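Local coordinates for protein transmembrane oligosaccharyl transferase (Archaeoglobus fulgidus, PDB 3WAJ) that belongs to the STT3/AglB family of membrane-embedded oligosaccharyl transferases, joining a GT-C-type transmembrane helical region to a soluble C-terminal part and carrying a bound zinc ion, at residues Gly639-Ser644 with Lys748-Gln753; Arg65-Pro70 with Ala265-Gly270; Asn57-Phe62 with Ser98-Glu103. All coordinates share one frame; numbering follows the deposited sequence.

Interaction 1 (Gly639-Ser644 with Lys748-Gln753)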
loop_
_atom_site.group_PDB
_atom_site.type_symbol
_atom_site.label_atom_id
_atom_site.label_comp_id
_atom_site.label_asym_id
_atom_site.label_seq_id
_atom_site.Cartn_x
_atom_site.Cartn_y
_atom_site.Cartn_z
ATOM N N GLY A 639 13.297 20.222 19.705
ATOM C CA GLY A 639 12.138 20.497 20.539
ATOM C C GLY A 639 10.953 21.180 19.867
ATOM O O GLY A 639 10.436 20.727 18.838
ATOM N N TYR A 640 10.505 22.278 20.473
ATOM C CA TYR A 640 9.242 22.893 20.098
ATOM C C TYR A 640 9.312 24.379 20.239
ATOM O O TYR A 640 10.053 24.904 21.094
ATOM C CB TYR A 640 8.115 22.391 21.018
ATOM C CG TYR A 640 7.922 20.902 20.958
ATOM C CD1 TYR A 640 8.607 20.058 21.839
ATOM C CD2 TYR A 640 7.086 20.331 20.008
ATOM C CE1 TYR A 640 8.449 18.688 21.787
ATOM C CE2 TYR A 640 6.915 18.954 19.945
ATOM C CZ TYR A 640 7.600 18.135 20.841
ATOM O OH TYR A 640 7.455 16.760 20.789
ATOM N N PHE A 641 8.517 25.054 19.414
ATOM C CA PHE A 641 8.219 26.469 19.622
ATOM C C PHE A 641 7.019 26.563 20.553
ATOM O O PHE A 641 6.121 25.716 20.504
ATOM C CB PHE A 641 7.868 27.146 18.292
ATOM C CG PHE A 641 9.061 27.421 17.417
ATOM C CD1 PHE A 641 10.102 28.221 17.881
ATOM C CD2 PHE A 641 9.132 26.901 16.124
ATOM C CE1 PHE A 641 11.205 28.487 17.092
ATOM C CE2 PHE A 641 10.232 27.156 15.324
ATOM C CZ PHE A 641 11.271 27.956 15.807
ATOM N N TYR A 642 6.991 27.594 21.384
ATOM C CA TYR A 642 5.874 27.792 22.311
ATOM C C TYR A 642 5.726 29.260 22.753
ATOM O O TYR A 642 6.685 30.041 22.678
ATOM C CB TYR A 642 6.096 26.937 23.559
ATOM C CG TYR A 642 7.247 27.451 24.396
ATOM C CD1 TYR A 642 8.548 27.052 24.131
ATOM C CD2 TYR A 642 7.036 28.366 25.428
ATOM C CE1 TYR A 642 9.608 27.531 24.873
ATOM C CE2 TYR A 642 8.088 28.845 26.186
ATOM C CZ TYR A 642 9.371 28.421 25.905
ATOM O OH TYR A 642 10.427 28.892 26.653
ATOM N N TYR A 643 4.540 29.605 23.252
ATOM C CA TYR A 643 4.332 30.847 24.001
ATOM C C TYR A 643 4.152 30.559 25.491
ATOM O O TYR A 643 3.341 29.709 25.884
ATOM C CB TYR A 643 3.117 31.600 23.483
ATOM C CG TYR A 643 3.272 31.987 22.048
ATOM C CD1 TYR A 643 3.760 33.241 21.688
ATOM C CD2 TYR A 643 2.966 31.083 21.044
ATOM C CE1 TYR A 643 3.910 33.591 20.345
ATOM C CE2 TYR A 643 3.124 31.413 19.718
ATOM C CZ TYR A 643 3.587 32.663 19.372
ATOM O OH TYR A 643 3.732 32.943 18.042
ATOM N N SER A 644 4.917 31.271 26.315
ATOM C CA SER A 644 4.873 31.089 27.760
ATOM C C SER A 644 3.547 31.616 28.291
ATOM O O SER A 644 2.810 32.295 27.567
ATOM C CB SER A 644 6.029 31.828 28.432
ATOM O OG SER A 644 5.837 33.225 28.381
ATOM N N LYS A 748 11.794 26.049 8.002
ATOM C CA LYS A 748 12.690 27.057 7.436
ATOM C C LYS A 748 12.961 28.164 8.429
ATOM O O LYS A 748 14.099 28.627 8.568
ATOM C CB LYS A 748 12.091 27.660 6.158
ATOM C CG LYS A 748 12.015 26.684 5.027
ATOM C CD LYS A 748 11.410 27.298 3.769
ATOM C CE LYS A 748 11.559 26.304 2.617
ATOM N NZ LYS A 748 10.695 26.601 1.455
ATOM N N TYR A 749 11.905 28.601 9.104
ATOM C CA TYR A 749 12.031 29.604 10.172
ATOM C C TYR A 749 12.993 29.122 11.260
ATOM O O TYR A 749 13.941 29.827 11.598
ATOM C CB TYR A 749 10.658 29.922 10.764
ATOM C CG TYR A 749 10.698 30.823 11.983
ATOM C CD1 TYR A 749 11.120 32.153 11.888
ATOM C CD2 TYR A 749 10.268 30.355 13.223
ATOM C CE1 TYR A 749 11.144 32.976 13.007
ATOM C CE2 TYR A 749 10.281 31.161 14.347
ATOM C CZ TYR A 749 10.720 32.472 14.241
ATOM O OH TYR A 749 10.713 33.261 15.371
ATOM N N ALA A 750 12.755 27.913 11.777
ATOM C CA ALA A 750 13.635 27.282 12.763
ATOM C C ALA A 750 15.099 27.287 12.330
ATOM O O ALA A 750 15.991 27.632 13.114
ATOM C CB ALA A 750 13.189 25.870 13.033
ATOM N N TYR A 751 15.344 26.902 11.080
ATOM C CA TYR A 751 16.709 26.892 10.563
ATOM C C TYR A 751 17.385 28.263 10.667
ATOM O O TYR A 751 18.496 28.374 11.196
ATOM C CB TYR A 751 16.757 26.362 9.121
ATOM C CG TYR A 751 18.113 26.532 8.473
ATOM C CD1 TYR A 751 19.201 25.740 8.841
ATOM C CD2 TYR A 751 18.311 27.497 7.503
ATOM C CE1 TYR A 751 20.449 25.912 8.245
ATOM C CE2 TYR A 751 19.548 27.666 6.906
ATOM C CZ TYR A 751 20.606 26.876 7.277
ATOM O OH TYR A 751 21.811 27.076 6.659
ATOM N N THR A 752 16.711 29.299 10.170
ATOM C CA THR A 752 17.275 30.655 10.180
ATOM C C THR A 752 17.553 31.168 11.590
ATOM O O THR A 752 18.428 32.000 11.788
ATOM C CB THR A 752 16.369 31.688 9.450
ATOM O OG1 THR A 752 15.166 31.887 10.198
ATOM C CG2 THR A 752 16.013 31.219 8.059
ATOM N N GLN A 753 16.790 30.686 12.561
ATOM C CA GLN A 753 16.899 31.168 13.936
ATOM C C GLN A 753 17.867 30.365 14.800
ATOM O O GLN A 753 18.581 30.942 15.611
ATOM C CB GLN A 753 15.519 31.200 14.589
ATOM C CG GLN A 753 14.564 32.186 13.926
ATOM C CD GLN A 753 15.082 33.617 13.986
ATOM O OE1 GLN A 753 15.594 34.066 15.017
ATOM N NE2 GLN A 753 14.959 34.335 12.874
#

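Interaction 2 (Arg65-Pro70 with Ala265-Gly270)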
loop_
_atom_site.group_PDB
_atom_site.type_symbol
_atom_site.label_atom_id
_atom_site.label_comp_id
_atom_site.label_asym_id
_atom_site.label_seq_id
_atom_site.Cartn_x
_atom_site.Cartn_y
_atom_site.Cartn_z
ATOM N N ARG A 65 1.029 -13.302 -19.367
ATOM C CA ARG A 65 1.326 -12.229 -18.424
ATOM C C ARG A 65 2.728 -12.419 -17.899
ATOM O O ARG A 65 3.274 -13.517 -17.980
ATOM C CB ARG A 65 0.306 -12.178 -17.271
ATOM C CG ARG A 65 0.200 -13.452 -16.446
ATOM C CD ARG A 65 -0.275 -13.151 -15.033
ATOM N NE ARG A 65 0.756 -12.491 -14.222
ATOM C CZ ARG A 65 0.601 -12.106 -12.957
ATOM N NH1 ARG A 65 -0.557 -12.306 -12.346
ATOM N NH2 ARG A 65 1.606 -11.514 -12.307
ATOM N N ILE A 66 3.322 -11.340 -17.392
ATOM C CA ILE A 66 4.647 -11.411 -16.776
ATOM C C ILE A 66 4.548 -11.932 -15.332
ATOM O O ILE A 66 3.482 -11.872 -14.703
ATOM C CB ILE A 66 5.310 -10.029 -16.768
ATOM C CG1 ILE A 66 4.517 -9.074 -15.867
ATOM C CG2 ILE A 66 5.411 -9.484 -18.187
ATOM C CD1 ILE A 66 5.204 -7.742 -15.610
ATOM N N TRP A 67 5.665 -12.428 -14.809
ATOM C CA TRP A 67 5.755 -12.876 -13.418
ATOM C C TRP A 67 6.976 -12.245 -12.804
ATOM O O TRP A 67 7.372 -12.552 -11.672
ATOM C CB TRP A 67 5.867 -14.410 -13.362
ATOM C CG TRP A 67 4.645 -15.031 -13.928
ATOM C CD1 TRP A 67 4.447 -15.437 -15.219
ATOM C CD2 TRP A 67 3.406 -15.249 -13.241
ATOM N NE1 TRP A 67 3.169 -15.922 -15.367
ATOM C CE2 TRP A 67 2.510 -15.821 -14.168
ATOM C CE3 TRP A 67 2.974 -15.028 -11.927
ATOM C CZ2 TRP A 67 1.203 -16.176 -13.820
ATOM C CZ3 TRP A 67 1.689 -15.380 -11.581
ATOM C CH2 TRP A 67 0.813 -15.952 -12.523
ATOM N N PHE A 68 7.574 -11.347 -13.578
ATOM C CA PHE A 68 8.701 -10.550 -13.119
ATOM C C PHE A 68 8.723 -9.207 -13.863
ATOM O O PHE A 68 8.346 -9.126 -15.039
ATOM C CB PHE A 68 10.004 -11.336 -13.311
ATOM C CG PHE A 68 11.228 -10.606 -12.847
ATOM C CD1 PHE A 68 11.620 -10.663 -11.516
ATOM C CD2 PHE A 68 11.985 -9.853 -13.742
ATOM C CE1 PHE A 68 12.758 -9.993 -11.076
ATOM C CE2 PHE A 68 13.125 -9.172 -13.315
ATOM C CZ PHE A 68 13.514 -9.243 -11.975
ATOM N N ASP A 69 9.142 -8.152 -13.166
ATOM C CA ASP A 69 8.961 -6.796 -13.669
ATOM C C ASP A 69 10.223 -6.002 -13.421
ATOM O O ASP A 69 10.422 -5.469 -12.338
ATOM C CB ASP A 69 7.755 -6.139 -12.974
ATOM C CG ASP A 69 7.462 -4.701 -13.476
ATOM O OD1 ASP A 69 8.087 -4.241 -14.455
ATOM O OD2 ASP A 69 6.581 -4.035 -12.896
ATOM N N PRO A 70 11.102 -5.940 -14.429
ATOM C CA PRO A 70 12.358 -5.200 -14.273
ATOM C C PRO A 70 12.144 -3.694 -14.263
ATOM O O PRO A 70 13.089 -2.935 -14.020
ATOM C CB PRO A 70 13.165 -5.614 -15.520
ATOM C CG PRO A 70 12.133 -6.021 -16.516
ATOM C CD PRO A 70 11.047 -6.676 -15.707
ATOM N N ALA A 265 1.722 -22.742 -11.082
ATOM C CA ALA A 265 2.554 -23.237 -9.993
ATOM C C ALA A 265 4.025 -22.944 -10.186
ATOM O O ALA A 265 4.779 -22.939 -9.227
ATOM C CB ALA A 265 2.333 -24.756 -9.782
ATOM N N PHE A 266 4.443 -22.712 -11.425
ATOM C CA PHE A 266 5.872 -22.680 -11.735
ATOM C C PHE A 266 6.377 -21.336 -12.234
ATOM O O PHE A 266 7.114 -21.269 -13.226
ATOM C CB PHE A 266 6.183 -23.782 -12.749
ATOM C CG PHE A 266 5.688 -25.124 -12.324
ATOM C CD1 PHE A 266 6.398 -25.871 -11.395
ATOM C CD2 PHE A 266 4.490 -25.624 -12.818
ATOM C CE1 PHE A 266 5.932 -27.111 -10.979
ATOM C CE2 PHE A 266 4.019 -26.859 -12.412
ATOM C CZ PHE A 266 4.741 -27.605 -11.488
ATOM N N ASN A 267 5.996 -20.275 -11.530
ATOM C CA ASN A 267 6.326 -18.920 -11.953
ATOM C C ASN A 267 7.286 -18.251 -10.989
ATOM O O ASN A 267 7.704 -17.106 -11.192
ATOM C CB ASN A 267 5.046 -18.102 -12.111
ATOM C CG ASN A 267 4.304 -18.454 -13.372
ATOM O OD1 ASN A 267 4.904 -18.531 -14.442
ATOM N ND2 ASN A 267 3.005 -18.697 -13.258
ATOM N N TYR A 268 7.653 -18.992 -9.949
ATOM C CA TYR A 268 8.611 -18.506 -8.968
ATOM C C TYR A 268 9.670 -19.569 -8.685
ATOM O O TYR A 268 9.332 -20.705 -8.386
ATOM C CB TYR A 268 7.890 -18.133 -7.676
ATOM C CG TYR A 268 8.757 -17.390 -6.708
ATOM C CD1 TYR A 268 9.295 -18.025 -5.604
ATOM C CD2 TYR A 268 9.047 -16.045 -6.905
ATOM C CE1 TYR A 268 10.097 -17.342 -4.705
ATOM C CE2 TYR A 268 9.842 -15.353 -6.026
ATOM C CZ TYR A 268 10.368 -16.008 -4.922
ATOM O OH TYR A 268 11.160 -15.318 -4.030
ATOM N N PRO A 269 10.956 -19.186 -8.762
ATOM C CA PRO A 269 12.098 -20.101 -8.617
ATOM C C PRO A 269 12.365 -20.477 -7.166
ATOM O O PRO A 269 13.377 -20.041 -6.598
ATOM C CB PRO A 269 13.267 -19.271 -9.150
ATOM C CG PRO A 269 12.890 -17.854 -8.800
ATOM C CD PRO A 269 11.387 -17.788 -8.963
ATOM N N GLY A 270 11.478 -21.278 -6.581
ATOM C CA GLY A 270 11.589 -21.644 -5.179
ATOM C C GLY A 270 10.241 -21.916 -4.539
ATOM O O GLY A 270 9.222 -21.988 -5.224
HETATM O O HOH W 1 6.848 -14.758 -9.615
#

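Interaction 3 (Asn57-Phe62 with Ser98-Glu103)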
loop_
_atom_site.group_PDB
_atom_site.type_symbol
_atom_site.label_atom_id
_atom_site.label_comp_id
_atom_site.label_asym_id
_atom_site.label_seq_id
_atom_site.Cartn_x
_atom_site.Cartn_y
_atom_site.Cartn_z
ATOM N N ASN A 57 -0.062 -4.455 -19.654
ATOM C CA ASN A 57 0.959 -5.321 -20.221
ATOM C C ASN A 57 0.375 -6.678 -20.643
ATOM O O ASN A 57 0.742 -7.239 -21.675
ATOM C CB ASN A 57 2.100 -5.513 -19.214
ATOM C CG ASN A 57 3.182 -6.406 -19.740
ATOM O OD1 ASN A 57 2.972 -7.608 -19.901
ATOM N ND2 ASN A 57 4.354 -5.833 -20.011
ATOM N N THR A 58 -0.533 -7.202 -19.834
ATOM C CA THR A 58 -1.165 -8.478 -20.127
ATOM C C THR A 58 -2.080 -8.365 -21.344
ATOM O O THR A 58 -2.120 -9.266 -22.181
ATOM C CB THR A 58 -1.975 -8.962 -18.938
ATOM O OG1 THR A 58 -1.125 -9.023 -17.783
ATOM C CG2 THR A 58 -2.569 -10.340 -19.228
ATOM N N ILE A 59 -2.813 -7.257 -21.441
ATOM C CA ILE A 59 -3.673 -7.056 -22.593
ATOM C C ILE A 59 -2.819 -7.124 -23.857
ATOM O O ILE A 59 -3.129 -7.869 -24.784
ATOM C CB ILE A 59 -4.458 -5.732 -22.532
ATOM C CG1 ILE A 59 -5.627 -5.825 -21.530
ATOM C CG2 ILE A 59 -5.005 -5.393 -23.904
ATOM C CD1 ILE A 59 -6.423 -4.490 -21.354
ATOM N N HIS A 60 -1.718 -6.377 -23.861
ATOM C CA HIS A 60 -0.803 -6.354 -24.995
ATOM C C HIS A 60 -0.266 -7.738 -25.379
ATOM O O HIS A 60 -0.151 -8.047 -26.564
ATOM C CB HIS A 60 0.363 -5.417 -24.712
ATOM C CG HIS A 60 1.275 -5.228 -25.885
ATOM N ND1 HIS A 60 1.033 -4.299 -26.872
ATOM C CD2 HIS A 60 2.426 -5.855 -26.225
ATOM C CE1 HIS A 60 2.004 -4.353 -27.768
ATOM N NE2 HIS A 60 2.858 -5.293 -27.402
ATOM N N ASN A 61 0.074 -8.554 -24.384
ATOM C CA ASN A 61 0.668 -9.867 -24.623
ATOM C C ASN A 61 -0.343 -11.024 -24.466
ATOM O O ASN A 61 0.033 -12.173 -24.189
ATOM C CB ASN A 61 1.858 -10.086 -23.682
ATOM C CG ASN A 61 2.930 -9.026 -23.837
ATOM O OD1 ASN A 61 3.605 -8.957 -24.871
ATOM N ND2 ASN A 61 3.113 -8.208 -22.795
ATOM N N PHE A 62 -1.622 -10.715 -24.652
ATOM C CA PHE A 62 -2.696 -11.650 -24.334
ATOM C C PHE A 62 -2.610 -12.978 -25.117
ATOM O O PHE A 62 -2.375 -12.992 -26.334
ATOM C CB PHE A 62 -4.068 -10.973 -24.527
ATOM C CG PHE A 62 -5.163 -11.593 -23.700
ATOM C CD1 PHE A 62 -6.047 -12.509 -24.260
ATOM C CD2 PHE A 62 -5.293 -11.279 -22.351
ATOM C CE1 PHE A 62 -7.050 -13.086 -23.494
ATOM C CE2 PHE A 62 -6.299 -11.857 -21.574
ATOM C CZ PHE A 62 -7.174 -12.761 -22.147
ATOM N N SER A 98 -13.083 -2.782 -25.268
ATOM C CA SER A 98 -12.030 -2.212 -26.125
ATOM C C SER A 98 -11.378 -0.969 -25.517
ATOM O O SER A 98 -11.147 0.032 -26.195
ATOM C CB SER A 98 -12.559 -1.912 -27.528
ATOM O OG SER A 98 -12.806 -3.105 -28.249
ATOM N N ALA A 99 -11.114 -1.052 -24.218
ATOM C CA ALA A 99 -10.405 -0.022 -23.487
ATOM C C ALA A 99 -9.103 -0.664 -23.029
ATOM O O ALA A 99 -9.033 -1.306 -21.972
ATOM C CB ALA A 99 -11.225 0.433 -22.305
ATOM N N THR A 100 -8.064 -0.473 -23.831
ATOM C CA THR A 100 -6.833 -1.227 -23.667
ATOM C C THR A 100 -5.679 -0.465 -22.980
ATOM O O THR A 100 -4.645 -1.062 -22.646
ATOM C CB THR A 100 -6.395 -1.792 -25.024
ATOM O OG1 THR A 100 -6.273 -0.713 -25.958
ATOM C CG2 THR A 100 -7.445 -2.791 -25.545
ATOM N N SER A 101 -5.850 0.840 -22.771
ATOM C CA SER A 101 -4.817 1.660 -22.121
ATOM C C SER A 101 -5.397 2.972 -21.595
ATOM O O SER A 101 -6.579 3.243 -21.798
ATOM C CB SER A 101 -3.634 1.926 -23.073
ATOM O OG SER A 101 -4.060 2.567 -24.266
ATOM N N GLY A 102 -4.575 3.767 -20.906
ATOM C CA GLY A 102 -4.954 5.108 -20.468
ATOM C C GLY A 102 -6.230 5.226 -19.643
ATOM O O GLY A 102 -6.606 4.289 -18.904
ATOM N N GLU A 103 -6.886 6.382 -19.773
ATOM C CA GLU A 103 -8.135 6.694 -19.072
ATOM C C GLU A 103 -9.227 5.653 -19.263
ATOM O O GLU A 103 -9.881 5.250 -18.301
ATOM C CB GLU A 103 -8.659 8.064 -19.513
ATOM C CG GLU A 103 -7.674 9.191 -19.292
ATOM C CD GLU A 103 -8.344 10.546 -19.130
ATOM O OE1 GLU A 103 -9.313 10.635 -18.342
ATOM O OE2 GLU A 103 -7.887 11.519 -19.779
#

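Interaction 1 (Gly639-Ser644 with Lys748-Gln753)
F641 reaches from its strand into the side of a helix, where its ring settles against Y749 and A750. The arrangement is helix-on-sheet packing in the C-terminal half of the chain: 640-643 is the middle strand of a small antiparallel three-stranded sheet, and helix 740-755 lies over the side on which F641 stands. The CB of F641 points at the helix, and with CG anti to the carbonyl carbon (chi1 -76°) the flat ring is carried outward so that its far end does the touching. On one flank F641 CE1 comes 3.9 Å from Y749 CE2. On the other, F641 CE2 lies 3.8 Å from Y749 CD2 and 4.0 Å from A750 CB. At the tip, F641 CZ sits 3.7 Å from Y749 CE2. The two rings are neither flat on one another nor perpendicular, their planes meeting at 42° with centroids 5.3 Å apart. Phenylalanine suits a buried place like this because its ring has no polar atom to satisfy, and F649 and Y651 of the adjoining strand also meet it. Y749 swings its ring toward the strand by placing CG anti to the backbone N (chi1 173°), while Q753 CG lies above one face, toward its rim. Tyrosine suits this partly exposed place, offering F641 apolar ring carbons. The next helix residue is alanine, whose single methyl keeps the helix surface low, so that the phenyl edge can approach the backbone itself: A750 CA lies close to the plane of the F641 ring, 3.9 Å from F641 CZ.

Interaction 2 (Arg65-Pro70 with Ala265-Gly270)
W67 lays one face of its indole against the side-chain amide of N267, the two planes 9° from parallel. The amide lies over the pyrrole part of the indole and reaches the CE2-CZ2 side: N267 ND2 lies 3.1 Å from W67 CE2, while N267 OD1 sits 3.2 Å from W67 CD1. That oxygen also nears W67 NE1, but at too poor an angle for a hydrogen bond; the contact is better described as stacking. N267 CG, anti to the carbonyl carbon (chi1 -76°), helps bring the amide over the ring, and N267 CB adds a CH-pi contact 3.7 Å from the centroid of the W67 five-membered ring. The contact joins two connections of the STT3 helical fold: the link between helices 47-60 and 84-96, and the loop between helices 243-261 and 278-303. Asparagine suits the place because its flat amide can lie along an indole. The opposite indole face is covered by R65, whose guanidinium has W67 CZ3 above its centre. That group grips one oxygen side-on, with R65 NE 2.8 Å and R65 NH2 3.1 Å from I66 O, while R65 NH1 binds F82 O. One water donates to W67 O (3.1 Å) and N267 O (3.0 Å).

Interaction 3 (Asn57-Phe62 with Ser98-Glu103)
I59, near the end of helix 47-60, meets T100 in the turn that leads from helix 84-96 into helix 102-118. Two residues earlier, N57 turns its side chain away from that turn, and its ND2 donates to the carbonyls of Y524 and Q526. T58 packs on V87 and S91 of helix 84-96. I59 is the residue aimed at the turn, and its two branches divide the work. CG2 of I59 meets T100 CG2 at 3.9 Å, methyl to methyl, while the extended CG1 branch (chi2 177°) carries I59 CD1 to 4.0 Å from T100 CA and 4.2 Å from A99 O. Isoleucine suits the place because its beta-branch gives it these two apolar ends. The two side chains run at about a right angle. T100 presents its methyl because its OG1 takes the crowded position between backbone N and carbonyl carbon (chi1 56°); threonine can thus turn a methyl to the contact and its hydroxyl another way. With N61 the chain leaves the helix. Asparagine suits this helix end, where its amide can turn back: N61 ND2 makes weak bonds to N57 O, at 2.8 Å, which already takes the backbone N-H of N61, and to N57 OD1, at 3.0 Å, and it also forms a hydrogen bond to L525 O. In the other segment, S98 adopts positive phi as the C-prime residue of a Schellman motif ending helix 84-96, which probably helps to turn the chain toward A99 and T100. With no hydrogen bond between the two segments, the contact probably rests mainly on dispersion between aliphatic groups, with some exclusion of water, implying a modest, weakly directional hold.

Overall arrangement
From the N terminus, helix 47-60 supplies residues 57-62 and the chain passes almost at once into 65-70. Interaction 3 closes first, when 98-103 returns after helix 84-96; interaction 2 closes much later, at 265-270, so the two cross instead of nesting. They also touch, T58 OG1 lying 3.5 Å from R65 CB, though their centres are about 20 Å apart. Together they tie the region after helix 47-60, which begins at the zinc ligand D47, to two other connections of the STT3 N-terminal region. Interaction 1 follows in series, closing a loop of 103 residues within the C-terminal half, with its centre about 52 Å from the centres of both others.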